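Local coordinates for glyoxalase family protein (Enterococcus faecalis, PDB 2P25), which is of unknown precise function but belongs to the glyoxalase/bleomycin resistance protein/dioxygenase superfamily, with two four-stranded mixed sheets in each chain, at residues 11-16 with 56-61. Numbering follows the deposited sequence.
Sequences INASNY and IFISDQ
The F57 ring has the carbonyl oxygen of I11 at its edge, in the ring plane, 4.0 Å from CD2, while the amide of N12 stands almost perpendicular to it, the planes 84° apart. N12 OD1 lies 3.7 Å from F57 CB. R75 of the second subunit makes a cation-pi contact with the ring and hydrogen-bonds N12 OD1; N12 ND2 hydrogen-bonds to A71 O and E70 OE1 of that subunit. Strands 6-13 and 52-58 run parallel, joined by F57 N to I11 O (2.8 Å) and A13 N to F57 O (2.9 Å); S59 N to A13 O carries the pattern just past the end of strand 52-58. This pairs the first and last strands of a beta-alpha-beta-beta-beta unit of the glyoxalase fold, with strand 6-13 continuing the sheet into the second subunit. On the other face, A13 CB packs against I56 CG2 at 3.7 Å, and helix 16-26 covers both through T19. Where the chain turns into that helix, the chi1 of I58 (-53°) sets CG2 opposite the backbone N, which brings this methyl to 3.6 Å from Y16 N. I58 CD1 meets Y16 CD1 obliquely at 3.8 Å, and Y16 OH hydrogen-bonds with E34 OE1 and K20 NZ.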
loop_
_atom_site.group_PDB
_atom_site.type_symbol
_atom_site.label_atom_id
_atom_site.label_comp_id
_atom_site.label_asym_id
_atom_site.label_seq_id
_atom_site.Cartn_x
_atom_site.Cartn_y
_atom_site.Cartn_z
ATOM N N ILE A 11 6.590 -0.324 -3.317
ATOM C CA ILE A 11 7.167 0.831 -2.596
ATOM C C ILE A 11 8.294 1.370 -3.451
ATOM O O ILE A 11 9.020 0.601 -4.068
ATOM C CB ILE A 11 7.739 0.367 -1.213
ATOM C CG1 ILE A 11 6.581 0.021 -0.266
ATOM C CG2 ILE A 11 8.674 1.441 -0.579
ATOM C CD1 ILE A 11 7.056 -0.882 0.920
ATOM N N ASN A 12 8.435 2.697 -3.462
ATOM C CA ASN A 12 9.574 3.384 -4.113
ATOM C C ASN A 12 10.550 3.796 -3.014
ATOM O O ASN A 12 10.136 4.445 -2.054
ATOM C CB ASN A 12 9.109 4.660 -4.862
ATOM C CG ASN A 12 8.234 4.356 -6.068
ATOM O OD1 ASN A 12 8.283 3.254 -6.609
ATOM N ND2 ASN A 12 7.430 5.351 -6.508
ATOM N N ALA A 13 11.818 3.390 -3.161
ATOM C CA ALA A 13 12.864 3.653 -2.181
ATOM C C ALA A 13 14.052 4.304 -2.873
ATOM O O ALA A 13 14.237 4.139 -4.104
ATOM C CB ALA A 13 13.319 2.342 -1.507
ATOM N N SER A 14 14.890 4.994 -2.085
ATOM C CA SER A 14 15.984 5.778 -2.704
ATOM C C SER A 14 17.331 5.067 -2.761
ATOM O O SER A 14 18.146 5.344 -3.645
ATOM C CB SER A 14 16.199 7.106 -1.965
ATOM O OG SER A 14 16.635 6.839 -0.643
ATOM N N ASN A 15 17.586 4.175 -1.815
ATOM C CA ASN A 15 18.939 3.659 -1.635
ATOM C C ASN A 15 18.950 2.159 -1.406
ATOM O O ASN A 15 18.237 1.645 -0.542
ATOM C CB ASN A 15 19.577 4.391 -0.444
ATOM C CG ASN A 15 21.014 3.935 -0.159
ATOM O OD1 ASN A 15 21.258 2.944 0.553
ATOM N ND2 ASN A 15 21.962 4.669 -0.706
ATOM N N TYR A 16 19.806 1.458 -2.154
ATOM C CA TYR A 16 19.800 0.003 -2.126
ATOM C C TYR A 16 20.228 -0.559 -0.757
ATOM O O TYR A 16 19.527 -1.391 -0.182
ATOM C CB TYR A 16 20.712 -0.554 -3.224
ATOM C CG TYR A 16 20.834 -2.063 -3.230
ATOM C CD1 TYR A 16 19.862 -2.861 -3.850
ATOM C CD2 TYR A 16 21.946 -2.691 -2.659
ATOM C CE1 TYR A 16 20.002 -4.250 -3.893
ATOM C CE2 TYR A 16 22.075 -4.070 -2.675
ATOM C CZ TYR A 16 21.109 -4.840 -3.297
ATOM O OH TYR A 16 21.249 -6.214 -3.342
ATOM N N ILE A 56 9.813 -3.621 -4.247
ATOM C CA ILE A 56 10.472 -2.346 -3.987
ATOM C C ILE A 56 11.230 -1.912 -5.222
ATOM O O ILE A 56 12.051 -2.683 -5.746
ATOM C CB ILE A 56 11.411 -2.417 -2.771
ATOM C CG1 ILE A 56 10.684 -3.074 -1.583
ATOM C CG2 ILE A 56 11.944 -1.016 -2.443
ATOM C CD1 ILE A 56 11.452 -3.081 -0.303
ATOM N N PHE A 57 10.942 -0.709 -5.696
ATOM C CA PHE A 57 11.648 -0.110 -6.822
ATOM C C PHE A 57 12.638 0.882 -6.219
ATOM O O PHE A 57 12.235 1.744 -5.465
ATOM C CB PHE A 57 10.654 0.636 -7.735
ATOM C CG PHE A 57 9.690 -0.290 -8.435
ATOM C CD1 PHE A 57 9.939 -0.723 -9.739
ATOM C CD2 PHE A 57 8.545 -0.724 -7.784
ATOM C CE1 PHE A 57 9.043 -1.595 -10.375
ATOM C CE2 PHE A 57 7.660 -1.604 -8.400
ATOM C CZ PHE A 57 7.898 -2.024 -9.699
ATOM N N ILE A 58 13.927 0.729 -6.532
ATOM C CA ILE A 58 14.963 1.521 -5.889
ATOM C C ILE A 58 15.631 2.423 -6.924
ATOM O O ILE A 58 16.181 1.945 -7.899
ATOM C CB ILE A 58 16.049 0.610 -5.226
ATOM C CG1 ILE A 58 15.393 -0.412 -4.281
ATOM C CG2 ILE A 58 17.087 1.440 -4.449
ATOM C CD1 ILE A 58 16.289 -1.544 -3.883
ATOM N N SER A 59 15.625 3.721 -6.672
ATOM C CA SER A 59 16.153 4.700 -7.642
ATOM C C SER A 59 16.409 6.037 -6.958
ATOM O O SER A 59 15.618 6.480 -6.130
ATOM C CB SER A 59 15.168 4.894 -8.796
ATOM O OG SER A 59 15.640 5.861 -9.736
ATOM N N ASP A 60 17.475 6.714 -7.366
ATOM C CA ASP A 60 17.701 8.058 -6.856
ATOM C C ASP A 60 16.865 9.106 -7.599
ATOM O O ASP A 60 16.991 10.292 -7.333
ATOM C CB ASP A 60 19.196 8.412 -6.871
ATOM C CG ASP A 60 19.756 8.502 -8.265
ATOM O OD1 ASP A 60 19.034 8.200 -9.233
ATOM O OD2 ASP A 60 20.949 8.882 -8.395
ATOM N N GLN A 61 15.994 8.676 -8.499
ATOM C CA GLN A 61 15.192 9.625 -9.280
ATOM C C GLN A 61 13.920 10.097 -8.567
ATOM O O GLN A 61 13.320 11.138 -8.935
ATOM C CB GLN A 61 14.870 9.040 -10.651
ATOM C CG GLN A 61 16.143 8.884 -11.498
ATOM C CD GLN A 61 16.770 10.233 -11.861
ATOM O OE1 GLN A 61 17.773 10.658 -11.270
ATOM N NE2 GLN A 61 16.154 10.929 -12.809
#